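Local coordinates for DUF2520 domain-containing protein (Thermotoga maritima, PDB 2I76) that is of unknown function but binds NADPH in a Rossmann-type nucleotide-binding domain and is probably a dehydrogenase, at residues Val86-Phe91 and Ala103-Asn108; Leu92-Phe97 and Ile152-Lys157; Phe126-Asp131 and Gly147-Ile152. All coordinates share one frame; numbering follows the deposited sequence.

Contact 1. Residues Val86-Phe91 and Ala103-Asn108. With NDP (NADPH dihydro-nicotinamide-adenine-dinucleotide phosphate), chain C.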
# COMPACT_ATOMS: atom_id res chain seq x y z
N VAL A 86 -28.59 2.53 -13.28
CA VAL A 86 -27.42 2.34 -12.43
C VAL A 86 -26.09 2.63 -13.14
O VAL A 86 -25.89 2.25 -14.31
CB VAL A 86 -27.35 0.88 -11.87
CG1 VAL A 86 -28.68 0.47 -11.25
CG2 VAL A 86 -26.98 -0.10 -12.97
N HIS A 87 -25.19 3.32 -12.46
CA HIS A 87 -23.87 3.58 -13.02
C HIS A 87 -22.86 3.05 -12.01
O HIS A 87 -23.22 2.68 -10.88
CB HIS A 87 -23.63 5.07 -13.32
CG HIS A 87 -23.70 5.95 -12.12
ND1 HIS A 87 -22.79 5.88 -11.09
CD2 HIS A 87 -24.59 6.91 -11.77
CE1 HIS A 87 -23.11 6.75 -10.16
NE2 HIS A 87 -24.20 7.39 -10.55
N CYS A 88 -21.60 2.99 -12.40
CA CYS A 88 -20.58 2.44 -11.52
C CYS A 88 -19.58 3.48 -11.05
O CYS A 88 -18.49 3.14 -10.59
CB CYS A 88 -19.86 1.31 -12.25
SG CYS A 88 -20.97 0.36 -13.35
N SER A 89 -19.94 4.75 -11.15
CA SER A 89 -19.05 5.81 -10.74
C SER A 89 -18.66 5.70 -9.27
O SER A 89 -19.53 5.51 -8.40
CB SER A 89 -19.69 7.17 -10.98
OG SER A 89 -18.97 8.19 -10.31
N GLY A 90 -17.36 5.84 -9.01
CA GLY A 90 -16.85 5.80 -7.65
C GLY A 90 -17.03 7.15 -6.96
O GLY A 90 -17.05 7.27 -5.74
N PHE A 91 -17.17 8.18 -7.77
CA PHE A 91 -17.35 9.51 -7.22
C PHE A 91 -18.80 9.92 -7.28
O PHE A 91 -19.41 10.22 -6.25
CB PHE A 91 -16.51 10.51 -8.00
CG PHE A 91 -16.63 11.91 -7.49
CD1 PHE A 91 -16.15 12.24 -6.22
CD2 PHE A 91 -17.23 12.91 -8.26
CE1 PHE A 91 -16.26 13.53 -5.73
CE2 PHE A 91 -17.34 14.20 -7.79
CZ PHE A 91 -16.86 14.51 -6.51
N ALA A 103 -29.76 3.70 -8.90
CA ALA A 103 -28.78 2.99 -8.10
C ALA A 103 -27.35 3.25 -8.58
O ALA A 103 -27.14 3.89 -9.62
CB ALA A 103 -29.07 1.48 -8.12
N SER A 104 -26.38 2.75 -7.82
CA SER A 104 -24.98 2.93 -8.13
C SER A 104 -24.15 1.75 -7.61
O SER A 104 -24.16 1.48 -6.40
CB SER A 104 -24.50 4.25 -7.48
OG SER A 104 -23.11 4.47 -7.67
N ILE A 105 -23.48 1.03 -8.50
CA ILE A 105 -22.63 -0.10 -8.07
C ILE A 105 -21.17 0.12 -8.47
O ILE A 105 -20.83 0.22 -9.66
CB ILE A 105 -23.12 -1.49 -8.62
CG1 ILE A 105 -22.18 -2.58 -8.08
CG2 ILE A 105 -23.19 -1.49 -10.14
CD1 ILE A 105 -22.78 -3.97 -7.98
N HIS A 106 -20.32 0.17 -7.45
CA HIS A 106 -18.90 0.45 -7.67
C HIS A 106 -17.91 -0.60 -7.19
O HIS A 106 -17.69 -0.77 -5.98
CB HIS A 106 -18.54 1.80 -7.04
CG HIS A 106 -17.10 2.17 -7.24
ND1 HIS A 106 -16.12 1.86 -6.33
CD2 HIS A 106 -16.48 2.76 -8.29
CE1 HIS A 106 -14.94 2.23 -6.81
NE2 HIS A 106 -15.13 2.77 -7.99
N PRO A 107 -17.27 -1.30 -8.15
CA PRO A 107 -16.27 -2.34 -7.89
C PRO A 107 -14.89 -1.73 -7.64
O PRO A 107 -14.33 -1.05 -8.51
CB PRO A 107 -16.31 -3.17 -9.17
CG PRO A 107 -16.51 -2.13 -10.20
CD PRO A 107 -17.59 -1.25 -9.59
N ASN A 108 -14.33 -1.96 -6.44
CA ASN A 108 -13.01 -1.42 -6.14
C ASN A 108 -12.00 -2.35 -6.76
O ASN A 108 -11.56 -3.32 -6.15
CB ASN A 108 -12.79 -1.31 -4.62
CG ASN A 108 -13.70 -0.29 -3.96
OD1 ASN A 108 -14.87 -0.54 -3.72
ND2 ASN A 108 -13.15 0.88 -3.68
PA NDP C . -14.28 3.45 -20.74
O1A NDP C . -13.62 2.18 -20.96
O2A NDP C . -13.68 4.77 -21.16
O5B NDP C . -15.75 3.33 -21.39
C5B NDP C . -15.83 3.16 -22.79
C4B NDP C . -17.30 3.10 -23.09
O4B NDP C . -17.84 4.43 -22.74
C3B NDP C . -17.59 2.89 -24.52
O3B NDP C . -18.74 2.06 -24.64
C2B NDP C . -17.79 4.21 -25.10
O2B NDP C . -18.42 4.39 -26.37
C1B NDP C . -18.40 4.95 -23.96
N9A NDP C . -18.12 6.42 -24.14
C8A NDP C . -16.88 7.11 -24.02
N7A NDP C . -17.03 8.39 -24.27
C5A NDP C . -18.34 8.59 -24.57
C6A NDP C . -19.14 9.74 -24.93
N6A NDP C . -18.56 10.95 -25.04
N1A NDP C . -20.49 9.59 -25.18
C2A NDP C . -21.08 8.35 -25.07
N3A NDP C . -20.42 7.21 -24.73
C4A NDP C . -19.04 7.40 -24.49
O3 NDP C . -14.74 3.57 -19.26
PN NDP C . -14.43 3.73 -17.65
O1N NDP C . -13.71 4.99 -17.85
O2N NDP C . -13.72 2.42 -17.44
O5D NDP C . -15.59 3.81 -16.58
C5D NDP C . -17.00 3.80 -16.94
C4D NDP C . -17.79 3.88 -15.60
O4D NDP C . -17.36 2.81 -14.75
C3D NDP C . -17.56 5.17 -14.81
O3D NDP C . -18.81 5.60 -14.26
C2D NDP C . -16.51 4.80 -13.77
O2D NDP C . -16.54 5.69 -12.67
C1D NDP C . -16.90 3.30 -13.48
N1N NDP C . -15.75 2.44 -12.98
C2N NDP C . -14.59 2.23 -13.82
C3N NDP C . -13.53 1.38 -13.25
C7N NDP C . -12.30 1.10 -14.02
O7N NDP C . -11.35 0.40 -13.57
N7N NDP C . -12.15 1.60 -15.27
C4N NDP C . -13.71 0.84 -11.94
C5N NDP C . -14.83 1.06 -11.17
C6N NDP C . -15.85 1.86 -11.68
P2B NDP C . -18.96 3.27 -27.29
O1X NDP C . -19.44 4.05 -28.43
O2X NDP C . -20.07 2.55 -26.60
O3X NDP C . -17.85 2.31 -27.68
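Val86-His87 and Ala103-Ser104 run side by side as parallel neighbours in the Rossmann-type sheet, and just beyond them Cys88, Ser89, Gly90, His106 and Pro107 form part of the NADPH pocket. The backbone bonding is sparse. Ile105 N donates to His87 O at 2.9 Å, whereas the bond from His87 N to Ala103 O, at 3.5 Å, is weak. After that pair of bonds the first chain leaves the strand and turns past the nicotinamide end of the cofactor.

Apolar contacts sit on the face carrying Val86 and Ala103. Val86 reaches its neighbour with CG1, which lies against Ala103 CB, and Val138 of helix 135-145 touches both.

The polar side chains occupy the other face. His87 has CG between its own backbone N and carbonyl carbon (chi1 61°), which folds the ring back so that CE1 comes to 3.4 Å from Ser104 OG, an oblique approach. The ring is held at both nitrogens: ND1 accepts from Ser89 N at 3.1 Å, with the donor 16° out of the ring plane, and NE2 bonds to Ser93 O. Phe97 adds an edge-to-face ring contact.

His106 extends its ring away from its backbone N (chi1 -179°) toward the turn at Cys88-Gly90. Cys88 O lies at the CD2 edge, in the plane of the ring, while ND1 is hydrogen-bonded to Tyr160 OH, so the imidazole is fixed from helix 157-168.

Contacts with the cofactor come from both segments. Ser89 CB faces the nicotinamide ribose, 3.7 Å from NDP O3D. Pro107 CG sits 3.7 Å from NDP C5N, and His106 NE2 is 3.6 Å from that same ring carbon.

Contact 2. Residues Leu92-Phe97 and Ile152-Lys157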
# COMPACT_ATOMS: atom_id res chain seq x y z
N LEU A 92 -19.35 9.93 -8.49
CA LEU A 92 -20.74 10.32 -8.74
C LEU A 92 -21.74 9.40 -8.06
O LEU A 92 -21.46 8.22 -7.81
CB LEU A 92 -21.01 10.38 -10.25
CG LEU A 92 -20.25 11.44 -11.06
CD1 LEU A 92 -20.29 11.13 -12.55
CD2 LEU A 92 -20.82 12.80 -10.75
N SER A 93 -22.91 9.96 -7.76
CA SER A 93 -23.98 9.24 -7.09
C SER A 93 -25.12 8.87 -8.04
O SER A 93 -25.31 9.50 -9.08
CB SER A 93 -24.54 10.10 -5.96
OG SER A 93 -25.51 9.41 -5.22
N SER A 94 -25.87 7.84 -7.66
CA SER A 94 -27.02 7.40 -8.44
C SER A 94 -27.91 8.62 -8.67
O SER A 94 -28.38 8.87 -9.79
CB SER A 94 -27.82 6.37 -7.66
OG SER A 94 -28.32 6.94 -6.45
N GLU A 95 -28.15 9.37 -7.59
CA GLU A 95 -28.97 10.57 -7.62
C GLU A 95 -28.71 11.50 -8.79
O GLU A 95 -29.54 12.35 -9.10
CB GLU A 95 -28.77 11.37 -6.33
CG GLU A 95 -29.70 10.98 -5.20
CD GLU A 95 -29.47 11.83 -3.96
OE1 GLU A 95 -29.37 13.07 -4.11
OE2 GLU A 95 -29.40 11.26 -2.85
N ILE A 96 -27.57 11.35 -9.45
CA ILE A 96 -27.29 12.21 -10.58
C ILE A 96 -28.31 11.95 -11.69
O ILE A 96 -28.45 12.74 -12.62
CB ILE A 96 -25.85 11.99 -11.11
CG1 ILE A 96 -25.51 13.05 -12.16
CG2 ILE A 96 -25.71 10.59 -11.70
CD1 ILE A 96 -24.09 12.94 -12.73
N PHE A 97 -29.04 10.84 -11.56
CA PHE A 97 -30.06 10.42 -12.53
C PHE A 97 -31.41 11.10 -12.35
O PHE A 97 -32.21 11.16 -13.28
CB PHE A 97 -30.26 8.89 -12.45
CG PHE A 97 -29.23 8.08 -13.19
CD1 PHE A 97 -28.83 6.84 -12.72
CD2 PHE A 97 -28.68 8.54 -14.38
CE1 PHE A 97 -27.90 6.06 -13.42
CE2 PHE A 97 -27.76 7.77 -15.09
CZ PHE A 97 -27.37 6.52 -14.60
N ILE A 152 -23.89 2.71 1.11
CA ILE A 152 -23.48 4.01 1.59
C ILE A 152 -24.49 5.05 1.14
O ILE A 152 -24.98 5.00 0.02
CB ILE A 152 -22.05 4.33 1.04
CG1 ILE A 152 -21.85 5.83 0.91
CG2 ILE A 152 -21.84 3.68 -0.31
CD1 ILE A 152 -20.53 6.19 0.28
N PRO A 153 -24.83 6.02 2.01
CA PRO A 153 -25.81 7.01 1.54
C PRO A 153 -25.28 7.78 0.34
O PRO A 153 -24.07 7.91 0.17
CB PRO A 153 -26.02 7.89 2.77
CG PRO A 153 -24.67 7.85 3.44
CD PRO A 153 -24.29 6.39 3.33
N SER A 154 -26.19 8.29 -0.49
CA SER A 154 -25.81 9.07 -1.67
C SER A 154 -25.06 10.36 -1.28
O SER A 154 -24.25 10.88 -2.06
CB SER A 154 -27.04 9.45 -2.50
OG SER A 154 -27.58 8.33 -3.18
N GLU A 155 -25.33 10.85 -0.08
CA GLU A 155 -24.69 12.07 0.39
C GLU A 155 -23.36 11.81 1.10
O GLU A 155 -22.89 12.62 1.91
CB GLU A 155 -25.68 12.84 1.28
CG GLU A 155 -26.56 11.93 2.12
CD GLU A 155 -25.97 11.66 3.49
OE1 GLU A 155 -26.20 10.56 4.04
OE2 GLU A 155 -25.27 12.57 4.02
N LYS A 156 -22.74 10.68 0.77
CA LYS A 156 -21.47 10.31 1.37
C LYS A 156 -20.56 9.59 0.37
O LYS A 156 -19.55 9.01 0.75
CB LYS A 156 -21.70 9.42 2.58
CG LYS A 156 -22.35 10.11 3.77
CD LYS A 156 -21.55 11.31 4.20
CE LYS A 156 -21.97 11.74 5.58
NZ LYS A 156 -21.94 10.57 6.54
N LYS A 157 -20.91 9.64 -0.90
CA LYS A 157 -20.13 8.98 -1.93
C LYS A 157 -18.81 9.69 -2.19
O LYS A 157 -17.83 9.05 -2.61
CB LYS A 157 -20.96 8.87 -3.21
CG LYS A 157 -20.46 7.83 -4.18
CD LYS A 157 -21.59 7.28 -5.02
CE LYS A 157 -21.10 6.17 -5.93
NZ LYS A 157 -20.36 5.14 -5.18
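Ser93, just before the 3-10 turn 94-97, and Glu95 within it both reach Ser154 where loop 92-97 meets loop 152-157. The second loop leads into helix 157-168, with Lys156 at its N-cap position, so the contact joins the connection between strands 85-87 and 102-107 to the approach to helix 157-168.

The Glu95 side chain is the one to follow. Its CB points at the other loop, and CG comes to 3.9 Å from Ser154 OG. With chi2 at -179° the chain runs straight on, placing CD 3.7 Å from Ser154 CB. At the tip the carboxylate is turned so that OE2 faces Ser154 and OE1 does not. OE2 lies over the methylene, and although Ser154 OG is 3.5 Å away, the angle is too poor for a hydrogen bond.

Ser93 meets the same serine with its hydroxyl. Its OG stands anti to the backbone N (chi1 -176°) and ends 3.1 Å from Ser154 OG. Ser94 OG is a little farther, 3.6 Å from that hydroxyl. The hydroxyls converge on the buried carboxylate of Glu129: Ser94 OG is hydrogen-bonded to OE1 and Ser93 OG to OE2, while Ser154 OG lies implausibly close to OE1 in the model, so that bond is doubtful in detail.

Lys157 adds an aliphatic flank. Its methylenes pass alongside Ser93, with CD 3.7 Å from Ser93 CA. Lys157 also packs on Glu129 and on Ser104 of strand 102-107.

Two loops distant in sequence are thus joined largely through a third residue: serine hydroxyls from both approach one carboxylate, which probably helps to stabilise its negative charge there, with Glu95 set to one side of that cluster.

Contact 3. Residues Phe126-Asp131 and Gly147-Ile152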
# COMPACT_ATOMS: atom_id res chain seq x y z
N PHE A 126 -17.75 -4.31 -3.15
CA PHE A 126 -18.54 -3.33 -3.88
C PHE A 126 -19.10 -2.18 -3.05
O PHE A 126 -19.52 -2.35 -1.91
CB PHE A 126 -19.71 -3.99 -4.60
CG PHE A 126 -19.32 -4.84 -5.76
CD1 PHE A 126 -19.23 -6.22 -5.62
CD2 PHE A 126 -19.04 -4.27 -6.99
CE1 PHE A 126 -18.87 -7.03 -6.69
CE2 PHE A 126 -18.69 -5.06 -8.07
CZ PHE A 126 -18.60 -6.44 -7.93
N GLY A 127 -19.09 -1.01 -3.66
CA GLY A 127 -19.64 0.16 -3.01
C GLY A 127 -20.96 0.41 -3.70
O GLY A 127 -21.01 0.92 -4.82
N LEU A 128 -22.05 0.02 -3.05
CA LEU A 128 -23.37 0.21 -3.62
C LEU A 128 -23.98 1.44 -2.98
O LEU A 128 -23.50 1.92 -1.95
CB LEU A 128 -24.24 -1.03 -3.37
CG LEU A 128 -23.53 -2.38 -3.43
CD1 LEU A 128 -24.54 -3.49 -3.45
CD2 LEU A 128 -22.66 -2.44 -4.67
N GLU A 129 -25.05 1.92 -3.58
CA GLU A 129 -25.76 3.11 -3.12
C GLU A 129 -26.84 3.32 -4.19
O GLU A 129 -26.55 3.74 -5.31
CB GLU A 129 -24.77 4.29 -3.05
CG GLU A 129 -25.36 5.68 -2.86
CD GLU A 129 -25.77 6.32 -4.18
OE1 GLU A 129 -26.99 6.42 -4.44
OE2 GLU A 129 -24.88 6.72 -4.96
N GLY A 130 -28.08 2.99 -3.84
CA GLY A 130 -29.15 3.15 -4.80
C GLY A 130 -30.47 3.66 -4.25
O GLY A 130 -30.59 4.06 -3.08
N ASP A 131 -31.46 3.63 -5.13
CA ASP A 131 -32.82 4.06 -4.84
C ASP A 131 -33.43 3.15 -3.79
O ASP A 131 -32.78 2.21 -3.33
CB ASP A 131 -33.63 4.01 -6.14
CG ASP A 131 -35.05 4.45 -5.95
OD1 ASP A 131 -35.89 3.62 -5.54
OD2 ASP A 131 -35.33 5.63 -6.21
N GLY A 147 -19.83 -11.95 -2.82
CA GLY A 147 -20.55 -11.55 -1.60
C GLY A 147 -19.96 -10.56 -0.60
O GLY A 147 -20.22 -10.62 0.61
N LYS A 148 -19.19 -9.62 -1.13
CA LYS A 148 -18.57 -8.62 -0.32
C LYS A 148 -18.95 -7.24 -0.86
O LYS A 148 -18.70 -6.93 -2.04
CB LYS A 148 -17.07 -8.82 -0.37
CG LYS A 148 -16.70 -10.30 -0.36
CD LYS A 148 -15.20 -10.45 -0.25
CE LYS A 148 -14.76 -11.90 -0.44
NZ LYS A 148 -13.26 -12.04 -0.49
N TYR A 149 -19.59 -6.44 -0.01
CA TYR A 149 -20.01 -5.10 -0.37
C TYR A 149 -20.59 -4.36 0.81
O TYR A 149 -20.70 -4.91 1.90
CB TYR A 149 -21.04 -5.16 -1.50
CG TYR A 149 -22.32 -5.88 -1.14
CD1 TYR A 149 -23.31 -5.26 -0.37
CD2 TYR A 149 -22.54 -7.20 -1.57
CE1 TYR A 149 -24.49 -5.93 -0.03
CE2 TYR A 149 -23.72 -7.88 -1.24
CZ TYR A 149 -24.69 -7.24 -0.47
OH TYR A 149 -25.84 -7.92 -0.12
N PHE A 150 -20.96 -3.10 0.60
CA PHE A 150 -21.57 -2.29 1.65
C PHE A 150 -22.27 -1.05 1.08
O PHE A 150 -21.76 -0.38 0.18
CB PHE A 150 -20.52 -1.90 2.72
CG PHE A 150 -19.41 -1.05 2.22
CD1 PHE A 150 -19.49 0.34 2.30
CD2 PHE A 150 -18.27 -1.62 1.67
CE1 PHE A 150 -18.44 1.15 1.84
CE2 PHE A 150 -17.21 -0.82 1.21
CZ PHE A 150 -17.30 0.57 1.30
N VAL A 151 -23.47 -0.79 1.59
CA VAL A 151 -24.28 0.34 1.13
C VAL A 151 -23.83 1.61 1.84
O VAL A 151 -23.43 1.58 3.01
CB VAL A 151 -25.84 0.12 1.38
CG1 VAL A 151 -26.23 0.47 2.81
CG2 VAL A 151 -26.65 0.96 0.42
N ILE A 152 -23.89 2.71 1.11
CA ILE A 152 -23.48 4.01 1.59
C ILE A 152 -24.49 5.05 1.14
O ILE A 152 -24.98 5.00 0.02
CB ILE A 152 -22.05 4.33 1.04
CG1 ILE A 152 -21.85 5.83 0.91
CG2 ILE A 152 -21.84 3.68 -0.31
CD1 ILE A 152 -20.53 6.19 0.28
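Phe126 and Leu128 pack against Tyr149 on the tight side of this strand pair. The CB atoms of Phe126 and Tyr149 are 3.6 Å apart, and farther along Leu128 lays CD1 over the face of the Tyr149 ring, a CH-pi contact 4.2 Å from the centroid and 28° off the ring normal. Tyr149 presents that face because its CG sits between its backbone N and carbonyl carbon (chi1 62°).

Four backbone bonds zigzag between the chains. Phe126 N reaches Lys148 O and Phe150 N reaches Phe126 O, each at 3.0 Å; Leu128 N to Phe150 O and Ile152 N to Leu128 O are longer, at 3.3 Å and 3.2 Å. This is the parallel pairing of a beta-alpha-beta crossover: helix 135-145 connects the two strands and sets Val138 against Leu128 and Ala142 against Phe126 and Tyr149.

The other face is looser. Gly127 has no side chain to offer there, and the Phe150 ring bends back toward the first strand, CD2 meeting Phe126 O obliquely at 3.9 Å. Val151 shares the tight face with Tyr149 but is exposed, as befits the last strand of the sheet in this chain, and Lys148 runs out extended toward solvent. The second subunit packs its Leu187 on Phe150 and its Leu185 on Ile152.

In the fold
From the N terminus, contact 1 comes first, closing the short connection, with its 3-10 turn, between strands 85-87 and 102-107. Contact 2 starts within that connection and closes on 152-157, so the two cross along the chain; they also touch, because segment 92-97 directly follows segment 86-91. Contact 3 lies inside the long excursion that contact 2 spans: it closes around helix 135-145 and shares Ile152 with contact 2. Strands 102-107 and 126-128 are antiparallel neighbours, joined through His106 O and Gly127 N, which makes contacts 1 and 3 parts of one sheet. Together they tie the cofactor-binding sheet to its edge strand and to the entry into the C-terminal helices.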